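PDB 7A03: M32 carboxypeptidase from Chitinophagaceae bacterium, which probably cleaves amino acids from the C-terminal end of peptides as a metal-dependent carboxypeptidase of the M32 family. Local coordinates for residues Y129-A137 and I377-T385; T357-I368 and T385-L394. One frame throughout, in Å; residues are numbered along the deposited sequence.

Contact 1 of 2, residues Y129-A137 and I377-T385; sequences YQVFEPALA and ISTKDLNKT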
# COMPACT_ATOMS: atom_id res chain seq x y z
N TYR A 129 -24.61 10.14 3.71
CA TYR A 129 -23.42 10.92 3.38
C TYR A 129 -23.59 12.39 3.77
O TYR A 129 -22.60 13.05 4.11
CB TYR A 129 -23.12 10.80 1.89
CG TYR A 129 -22.24 11.91 1.37
CD1 TYR A 129 -20.87 11.89 1.60
CD2 TYR A 129 -22.77 12.99 0.68
CE1 TYR A 129 -20.05 12.91 1.15
CE2 TYR A 129 -21.96 14.01 0.21
CZ TYR A 129 -20.60 13.96 0.45
OH TYR A 129 -19.80 14.98 -0.00
N GLN A 130 -24.82 12.91 3.71
CA GLN A 130 -25.03 14.33 4.01
C GLN A 130 -24.63 14.68 5.44
O GLN A 130 -24.36 15.85 5.73
CB GLN A 130 -26.47 14.74 3.71
CG GLN A 130 -26.87 14.53 2.26
CD GLN A 130 -26.02 15.33 1.28
OE1 GLN A 130 -25.35 16.29 1.66
NE2 GLN A 130 -26.02 14.92 0.01
N VAL A 131 -24.58 13.69 6.34
CA VAL A 131 -24.03 13.92 7.67
C VAL A 131 -22.55 14.26 7.58
O VAL A 131 -22.04 15.13 8.30
CB VAL A 131 -24.29 12.70 8.56
CG1 VAL A 131 -23.49 12.79 9.85
CG2 VAL A 131 -25.77 12.56 8.86
N PHE A 132 -21.82 13.57 6.69
CA PHE A 132 -20.39 13.79 6.51
C PHE A 132 -20.10 15.00 5.64
O PHE A 132 -18.99 15.55 5.72
CB PHE A 132 -19.80 12.53 5.86
CG PHE A 132 -18.30 12.53 5.72
CD1 PHE A 132 -17.48 12.75 6.82
CD2 PHE A 132 -17.70 12.26 4.49
CE1 PHE A 132 -16.09 12.73 6.69
CE2 PHE A 132 -16.32 12.25 4.36
CZ PHE A 132 -15.52 12.48 5.46
N GLU A 133 -21.07 15.45 4.84
CA GLU A 133 -20.78 16.42 3.79
C GLU A 133 -20.15 17.73 4.28
O GLU A 133 -19.21 18.21 3.61
CB GLU A 133 -22.01 16.64 2.90
CG GLU A 133 -21.73 17.44 1.66
CD GLU A 133 -21.64 18.94 1.94
OE1 GLU A 133 -22.23 19.40 2.93
OE2 GLU A 133 -20.95 19.65 1.18
N PRO A 134 -20.62 18.38 5.35
CA PRO A 134 -19.98 19.64 5.75
C PRO A 134 -18.51 19.49 6.14
O PRO A 134 -17.67 20.31 5.73
CB PRO A 134 -20.85 20.12 6.92
CG PRO A 134 -22.19 19.51 6.66
CD PRO A 134 -21.88 18.15 6.09
N ALA A 135 -18.19 18.46 6.93
CA ALA A 135 -16.79 18.21 7.29
C ALA A 135 -15.94 17.95 6.05
O ALA A 135 -14.81 18.45 5.95
CB ALA A 135 -16.69 17.04 8.27
N LEU A 136 -16.48 17.20 5.08
CA LEU A 136 -15.72 16.93 3.86
C LEU A 136 -15.53 18.20 3.04
O LEU A 136 -14.48 18.39 2.42
CB LEU A 136 -16.39 15.83 3.04
CG LEU A 136 -15.57 15.38 1.82
CD1 LEU A 136 -14.26 14.73 2.27
CD2 LEU A 136 -16.36 14.44 0.91
N ALA A 137 -16.54 19.07 3.01
CA ALA A 137 -16.40 20.34 2.30
C ALA A 137 -15.29 21.19 2.91
O ALA A 137 -14.47 21.78 2.19
CB ALA A 137 -17.73 21.09 2.34
N ILE A 377 -15.56 19.35 -9.46
CA ILE A 377 -16.54 18.51 -8.78
C ILE A 377 -16.74 19.08 -7.38
O ILE A 377 -15.77 19.41 -6.69
CB ILE A 377 -16.07 17.04 -8.71
CG1 ILE A 377 -15.93 16.44 -10.11
CG2 ILE A 377 -17.02 16.19 -7.86
CD1 ILE A 377 -15.38 15.01 -10.10
N SER A 378 -18.00 19.21 -6.98
CA SER A 378 -18.33 19.72 -5.66
C SER A 378 -18.62 18.56 -4.71
O SER A 378 -18.94 17.45 -5.12
CB SER A 378 -19.54 20.65 -5.73
OG SER A 378 -20.31 20.57 -4.54
N THR A 379 -18.49 18.84 -3.41
CA THR A 379 -18.87 17.88 -2.39
C THR A 379 -20.37 17.79 -2.19
O THR A 379 -20.84 16.85 -1.54
CB THR A 379 -18.19 18.25 -1.07
OG1 THR A 379 -18.64 17.37 -0.03
CG2 THR A 379 -18.53 19.66 -0.69
N LYS A 380 -21.14 18.76 -2.71
CA LYS A 380 -22.59 18.68 -2.63
C LYS A 380 -23.06 17.51 -3.49
O LYS A 380 -22.73 17.44 -4.68
CB LYS A 380 -23.20 20.00 -3.13
CG LYS A 380 -22.92 21.23 -2.26
CD LYS A 380 -22.78 20.87 -0.79
CE LYS A 380 -22.71 22.11 0.11
NZ LYS A 380 -21.33 22.31 0.66
N ASP A 381 -23.81 16.59 -2.88
CA ASP A 381 -24.34 15.42 -3.59
C ASP A 381 -23.21 14.55 -4.16
O ASP A 381 -23.30 14.02 -5.26
CB ASP A 381 -25.34 15.81 -4.68
CG ASP A 381 -26.77 15.85 -4.17
OD1 ASP A 381 -27.41 14.78 -4.11
OD2 ASP A 381 -27.25 16.96 -3.82
N LEU A 382 -22.13 14.43 -3.40
CA LEU A 382 -21.03 13.58 -3.85
C LEU A 382 -21.45 12.11 -3.90
O LEU A 382 -20.89 11.34 -4.68
CB LEU A 382 -19.81 13.78 -2.96
CG LEU A 382 -18.50 13.17 -3.47
CD1 LEU A 382 -18.09 13.83 -4.77
CD2 LEU A 382 -17.42 13.32 -2.43
N ASN A 383 -22.43 11.72 -3.07
CA ASN A 383 -22.90 10.33 -3.12
C ASN A 383 -23.48 9.99 -4.48
O ASN A 383 -23.24 8.90 -5.01
CB ASN A 383 -23.90 10.08 -1.99
CG ASN A 383 -25.08 11.02 -2.05
OD1 ASN A 383 -24.94 12.19 -2.40
ND2 ASN A 383 -26.26 10.51 -1.71
N LYS A 384 -24.23 10.92 -5.08
CA LYS A 384 -24.77 10.67 -6.41
C LYS A 384 -23.66 10.55 -7.45
O LYS A 384 -23.70 9.67 -8.31
CB LYS A 384 -25.76 11.78 -6.81
CG LYS A 384 -26.44 11.52 -8.15
CD LYS A 384 -26.80 12.80 -8.88
CE LYS A 384 -26.33 12.78 -10.32
NZ LYS A 384 -27.26 12.02 -11.21
N THR A 385 -22.66 11.43 -7.37
CA THR A 385 -21.51 11.36 -8.27
C THR A 385 -20.83 10.01 -8.16
O THR A 385 -20.54 9.34 -9.18
CB THR A 385 -20.54 12.48 -7.90
OG1 THR A 385 -21.21 13.75 -8.04
CG2 THR A 385 -19.32 12.46 -8.79
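Tyr129, Glu133 and Ala137, one turn apart on the early part of helix 129-150, dock onto the turn at Thr379 and Lys380 that leads into helix 382-394; this is a mixed polar and apolar helix-to-turn contact near the outside of the fold. The tyrosine slants across the turn, its hydroxyl end toward Thr379. Its OH gives a hydrogen bond of 2.6 Å to Thr379 O, in the carbonyl plane on a lone pair, with a C=O...donor angle of 134°. Thr379 OG1 is only 2.7 Å from the same OH. At the far end of the ring Tyr129 CZ packs on Leu382 CB at 3.5 Å; nearer its base, Asn383 N sits over one face.

The loop here is a type II beta turn from Thr379 to Leu382, entered through an ST turn in which Ser378 OG accepts from Lys380 N. Thr379 O also takes the weak bond from Leu382 N that closes the turn.

The next helical turn carries the charge. Glu133 bends back toward Lys380, whose CB leaves in the other direction; a bend at chi2 (-31°) and another at chi4 turn the lysine chain round, bringing NZ to 2.7 Å from Glu133 OE2. The salt bridge uses the syn side of that oxygen, 23° out of the carboxylate plane. Further along, Ala137 CB presses on Thr379 CG2 at 3.4 Å, tight for two methyls, while Leu136 CD2 meets Leu382 CD2 at 3.7 Å on the buried side. Trp411 and Ile368 also touch Leu382. At the other end Asn383 OD1 is buried without a polar partner in the model, the amide NE2 of Gln130 staying 3.8 Å from it. Asp401 accepts from Tyr129 N and touches the Asn383 side chain.

Contact 2 of 2, residues T357-I368 and T385-L394; sequences TYHFHIMIRYEI and TWNDYYRQYL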
# COMPACT_ATOMS: atom_id res chain seq x y z
N THR A 357 -10.97 -5.75 -11.09
CA THR A 357 -11.92 -4.68 -10.80
C THR A 357 -11.38 -3.69 -9.78
O THR A 357 -11.83 -2.53 -9.78
CB THR A 357 -13.26 -5.26 -10.32
OG1 THR A 357 -13.04 -5.99 -9.11
CG2 THR A 357 -13.86 -6.17 -11.38
N TYR A 358 -10.43 -4.10 -8.93
CA TYR A 358 -9.84 -3.19 -7.95
C TYR A 358 -9.47 -1.85 -8.57
O TYR A 358 -9.71 -0.78 -7.98
CB TYR A 358 -8.58 -3.83 -7.35
CG TYR A 358 -8.02 -3.08 -6.15
CD1 TYR A 358 -7.12 -2.03 -6.31
CD2 TYR A 358 -8.39 -3.43 -4.86
CE1 TYR A 358 -6.62 -1.33 -5.23
CE2 TYR A 358 -7.89 -2.75 -3.76
CZ TYR A 358 -7.00 -1.71 -3.96
OH TYR A 358 -6.49 -1.02 -2.88
N HIS A 359 -8.90 -1.88 -9.78
CA HIS A 359 -8.36 -0.67 -10.36
C HIS A 359 -9.44 0.29 -10.83
O HIS A 359 -9.21 1.50 -10.85
CB HIS A 359 -7.29 -1.03 -11.39
CG HIS A 359 -6.28 -1.97 -10.81
ND1 HIS A 359 -5.37 -1.56 -9.85
CD2 HIS A 359 -6.10 -3.30 -10.96
CE1 HIS A 359 -4.65 -2.60 -9.46
NE2 HIS A 359 -5.06 -3.66 -10.13
N PHE A 360 -10.65 -0.21 -11.11
CA PHE A 360 -11.74 0.73 -11.35
C PHE A 360 -12.10 1.49 -10.08
O PHE A 360 -12.29 2.71 -10.12
CB PHE A 360 -12.94 0.02 -11.95
CG PHE A 360 -12.73 -0.40 -13.38
CD1 PHE A 360 -12.08 -1.59 -13.67
CD2 PHE A 360 -13.10 0.44 -14.41
CE1 PHE A 360 -11.86 -1.95 -14.99
CE2 PHE A 360 -12.88 0.08 -15.72
CZ PHE A 360 -12.26 -1.11 -16.01
N HIS A 361 -12.12 0.79 -8.93
CA HIS A 361 -12.31 1.47 -7.65
C HIS A 361 -11.29 2.60 -7.52
O HIS A 361 -11.65 3.75 -7.21
CB HIS A 361 -12.16 0.48 -6.50
CG HIS A 361 -13.22 -0.58 -6.44
ND1 HIS A 361 -14.41 -0.43 -5.75
CD2 HIS A 361 -13.25 -1.83 -6.96
CE1 HIS A 361 -15.13 -1.53 -5.87
NE2 HIS A 361 -14.45 -2.40 -6.60
N ILE A 362 -10.03 2.31 -7.85
CA ILE A 362 -9.02 3.35 -7.66
C ILE A 362 -9.26 4.46 -8.66
O ILE A 362 -9.18 5.66 -8.32
CB ILE A 362 -7.60 2.76 -7.76
CG1 ILE A 362 -7.37 1.72 -6.67
CG2 ILE A 362 -6.55 3.86 -7.67
CD1 ILE A 362 -7.31 2.30 -5.25
N MET A 363 -9.60 4.10 -9.89
CA MET A 363 -9.79 5.11 -10.92
C MET A 363 -10.90 6.07 -10.51
O MET A 363 -10.76 7.30 -10.66
CB MET A 363 -10.10 4.45 -12.25
CG MET A 363 -10.08 5.39 -13.43
SD MET A 363 -10.59 4.53 -14.91
CE MET A 363 -12.33 4.30 -14.58
N ILE A 364 -11.98 5.53 -9.94
CA ILE A 364 -13.10 6.39 -9.57
C ILE A 364 -12.65 7.37 -8.51
O ILE A 364 -12.88 8.59 -8.64
CB ILE A 364 -14.30 5.54 -9.14
CG1 ILE A 364 -14.90 4.84 -10.37
CG2 ILE A 364 -15.33 6.42 -8.44
CD1 ILE A 364 -15.76 3.65 -10.03
N ARG A 365 -11.91 6.89 -7.51
CA ARG A 365 -11.43 7.78 -6.46
C ARG A 365 -10.49 8.82 -7.05
O ARG A 365 -10.58 10.02 -6.73
CB ARG A 365 -10.77 6.97 -5.34
CG ARG A 365 -11.79 6.19 -4.50
CD ARG A 365 -11.17 4.94 -3.86
NE ARG A 365 -12.09 4.18 -3.01
CZ ARG A 365 -13.12 3.46 -3.46
NH1 ARG A 365 -13.39 3.40 -4.76
NH2 ARG A 365 -13.90 2.79 -2.62
N TYR A 366 -9.65 8.39 -8.00
CA TYR A 366 -8.73 9.34 -8.61
C TYR A 366 -9.51 10.45 -9.31
O TYR A 366 -9.28 11.64 -9.06
CB TYR A 366 -7.77 8.60 -9.54
CG TYR A 366 -6.99 9.48 -10.47
CD1 TYR A 366 -5.90 10.21 -10.03
CD2 TYR A 366 -7.34 9.56 -11.81
CE1 TYR A 366 -5.21 11.02 -10.89
CE2 TYR A 366 -6.63 10.37 -12.69
CZ TYR A 366 -5.56 11.10 -12.21
OH TYR A 366 -4.83 11.91 -13.04
N GLU A 367 -10.52 10.07 -10.11
CA GLU A 367 -11.20 11.11 -10.87
C GLU A 367 -11.92 12.05 -9.93
O GLU A 367 -11.84 13.28 -10.08
CB GLU A 367 -12.15 10.52 -11.92
CG GLU A 367 -11.51 9.54 -12.90
CD GLU A 367 -10.49 10.16 -13.85
OE1 GLU A 367 -10.48 11.40 -14.01
OE2 GLU A 367 -9.70 9.40 -14.44
N ILE A 368 -12.52 11.49 -8.88
CA ILE A 368 -13.27 12.32 -7.95
C ILE A 368 -12.32 13.25 -7.23
O ILE A 368 -12.56 14.47 -7.15
CB ILE A 368 -14.09 11.44 -6.99
CG1 ILE A 368 -15.33 10.92 -7.71
CG2 ILE A 368 -14.45 12.22 -5.73
CD1 ILE A 368 -16.06 9.86 -6.95
N THR A 385 -22.66 11.43 -7.37
CA THR A 385 -21.51 11.36 -8.27
C THR A 385 -20.83 10.01 -8.16
O THR A 385 -20.54 9.34 -9.18
CB THR A 385 -20.54 12.48 -7.90
OG1 THR A 385 -21.21 13.75 -8.04
CG2 THR A 385 -19.32 12.46 -8.79
N TRP A 386 -20.54 9.60 -6.93
CA TRP A 386 -19.92 8.31 -6.65
C TRP A 386 -20.74 7.18 -7.26
O TRP A 386 -20.21 6.33 -7.98
CB TRP A 386 -19.82 8.15 -5.13
CG TRP A 386 -19.20 6.88 -4.66
CD1 TRP A 386 -19.79 5.65 -4.58
CD2 TRP A 386 -17.87 6.72 -4.16
NE1 TRP A 386 -18.91 4.73 -4.08
CE2 TRP A 386 -17.72 5.36 -3.81
CE3 TRP A 386 -16.79 7.59 -3.98
CZ2 TRP A 386 -16.53 4.85 -3.30
CZ3 TRP A 386 -15.60 7.08 -3.47
CH2 TRP A 386 -15.48 5.72 -3.13
N ASN A 387 -22.05 7.16 -6.97
CA ASN A 387 -22.89 6.07 -7.45
C ASN A 387 -22.93 6.03 -8.97
O ASN A 387 -22.93 4.94 -9.56
CB ASN A 387 -24.30 6.21 -6.87
CG ASN A 387 -24.32 6.16 -5.35
OD1 ASN A 387 -23.31 5.87 -4.70
ND2 ASN A 387 -25.48 6.43 -4.77
N ASP A 388 -22.98 7.20 -9.63
CA ASP A 388 -22.95 7.24 -11.08
C ASP A 388 -21.65 6.66 -11.63
O ASP A 388 -21.67 5.89 -12.60
CB ASP A 388 -23.14 8.67 -11.58
CG ASP A 388 -24.55 9.18 -11.37
OD1 ASP A 388 -25.46 8.36 -11.10
OD2 ASP A 388 -24.75 10.41 -11.46
N TYR A 389 -20.52 7.02 -11.01
CA TYR A 389 -19.24 6.45 -11.43
C TYR A 389 -19.25 4.93 -11.30
O TYR A 389 -18.81 4.20 -12.20
CB TYR A 389 -18.11 7.05 -10.58
CG TYR A 389 -17.42 8.28 -11.16
CD1 TYR A 389 -16.53 8.16 -12.22
CD2 TYR A 389 -17.65 9.55 -10.64
CE1 TYR A 389 -15.90 9.28 -12.75
CE2 TYR A 389 -17.02 10.67 -11.17
CZ TYR A 389 -16.15 10.53 -12.22
OH TYR A 389 -15.52 11.63 -12.75
N TYR A 390 -19.75 4.44 -10.16
CA TYR A 390 -19.77 3.00 -9.95
C TYR A 390 -20.66 2.29 -10.97
O TYR A 390 -20.31 1.22 -11.47
CB TYR A 390 -20.20 2.67 -8.52
CG TYR A 390 -19.01 2.45 -7.62
CD1 TYR A 390 -18.22 3.52 -7.23
CD2 TYR A 390 -18.66 1.18 -7.20
CE1 TYR A 390 -17.11 3.33 -6.40
CE2 TYR A 390 -17.55 0.97 -6.39
CZ TYR A 390 -16.78 2.05 -5.98
OH TYR A 390 -15.67 1.86 -5.16
N ARG A 391 -21.81 2.88 -11.29
CA ARG A 391 -22.68 2.23 -12.26
C ARG A 391 -22.05 2.26 -13.65
O ARG A 391 -22.10 1.27 -14.38
CB ARG A 391 -24.05 2.89 -12.29
CG ARG A 391 -25.00 2.21 -13.25
CD ARG A 391 -26.42 2.52 -12.87
NE ARG A 391 -27.37 1.75 -13.66
CZ ARG A 391 -28.68 1.91 -13.56
NH1 ARG A 391 -29.17 2.81 -12.72
NH2 ARG A 391 -29.51 1.17 -14.29
N GLN A 392 -21.46 3.40 -14.02
CA GLN A 392 -20.92 3.56 -15.37
C GLN A 392 -19.77 2.59 -15.62
O GLN A 392 -19.73 1.91 -16.66
CB GLN A 392 -20.46 5.00 -15.57
CG GLN A 392 -19.75 5.24 -16.89
CD GLN A 392 -19.28 6.67 -17.06
OE1 GLN A 392 -19.61 7.54 -16.26
NE2 GLN A 392 -18.50 6.90 -18.11
N TYR A 393 -18.83 2.50 -14.68
CA TYR A 393 -17.61 1.74 -14.92
C TYR A 393 -17.63 0.31 -14.39
O TYR A 393 -16.99 -0.56 -14.99
CB TYR A 393 -16.40 2.48 -14.36
CG TYR A 393 -16.11 3.75 -15.14
CD1 TYR A 393 -15.68 3.69 -16.46
CD2 TYR A 393 -16.29 5.00 -14.56
CE1 TYR A 393 -15.43 4.85 -17.19
CE2 TYR A 393 -16.04 6.16 -15.28
CZ TYR A 393 -15.61 6.08 -16.59
OH TYR A 393 -15.36 7.22 -17.31
N LEU A 394 -18.33 0.03 -13.29
CA LEU A 394 -18.37 -1.31 -12.74
C LEU A 394 -19.71 -2.01 -12.93
O LEU A 394 -19.80 -3.22 -12.65
CB LEU A 394 -17.98 -1.30 -11.25
CG LEU A 394 -16.47 -1.19 -10.98
CD1 LEU A 394 -16.18 -0.87 -9.52
CD2 LEU A 394 -15.77 -2.48 -11.40
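Ile364 fills the hollow between Tyr389 and Tyr390 where helix segments 358-368 and 385-394 run roughly antiparallel, their axes 10.3 Å apart at closest approach and at 141°. Its CG2 branch lies 3.6 Å from Tyr389 CB, and its CD1 reaches the other way, over the face of the Tyr390 ring. One turn on, Ile368 wedges between Tyr389 and Trp386. Toward the start of helix 358-374, in the conformer given here, one of two, Met363 sets CE over the centre of the Tyr393 ring, a CH-pi contact, with SD farther above the same face in a Met-aromatic arrangement. Leu394 splits its two methyls: CD2 packs on Phe360 CB at 3.8 Å, and CD1 lies over one face of the His361 ring. Helix 170-192 backs Phe360.

Trp386 CH2 sits over the middle of the Arg365 guanidinium, 3.3 Å from Arg365 CZ. Arg365 NH1 (2.8 Å) and NH2 (3.2 Å), in the guanidinium plane, both donate to Tyr390 OH, the NH1 bond being the straighter at 164°. His361 ND1 shares a 2.7 Å hydrogen bond with the same hydroxyl, and Asp408 forms a salt bridge with Arg365 NE. Three bonds therefore converge on one buried phenol oxygen, which probably holds the end of the Tyr390 side chain in place and, with the guanidinium charge beside it, would polarise the hydroxyl.

Helix 382-394 carries both contacts, and Thr385 belongs to each: contact 1 holds the turn before this helix and its first residues, contact 2 the rest of it. The centres are about 16 Å apart, and the two sites touch. Leu382 CD1 lies 4.1 Å from Ile368 CG2, while Ile377 CD1 packs 3.9 Å from Glu367 O. Contact 1 is the more peripheral, its centre about 26 Å from that of the chain against about 19 Å for contact 2. The HExxH pattern of His267, Glu268 and His271, probably the metal site but without bound metal here, lies on another helix, 258-277, and belongs to neither contact.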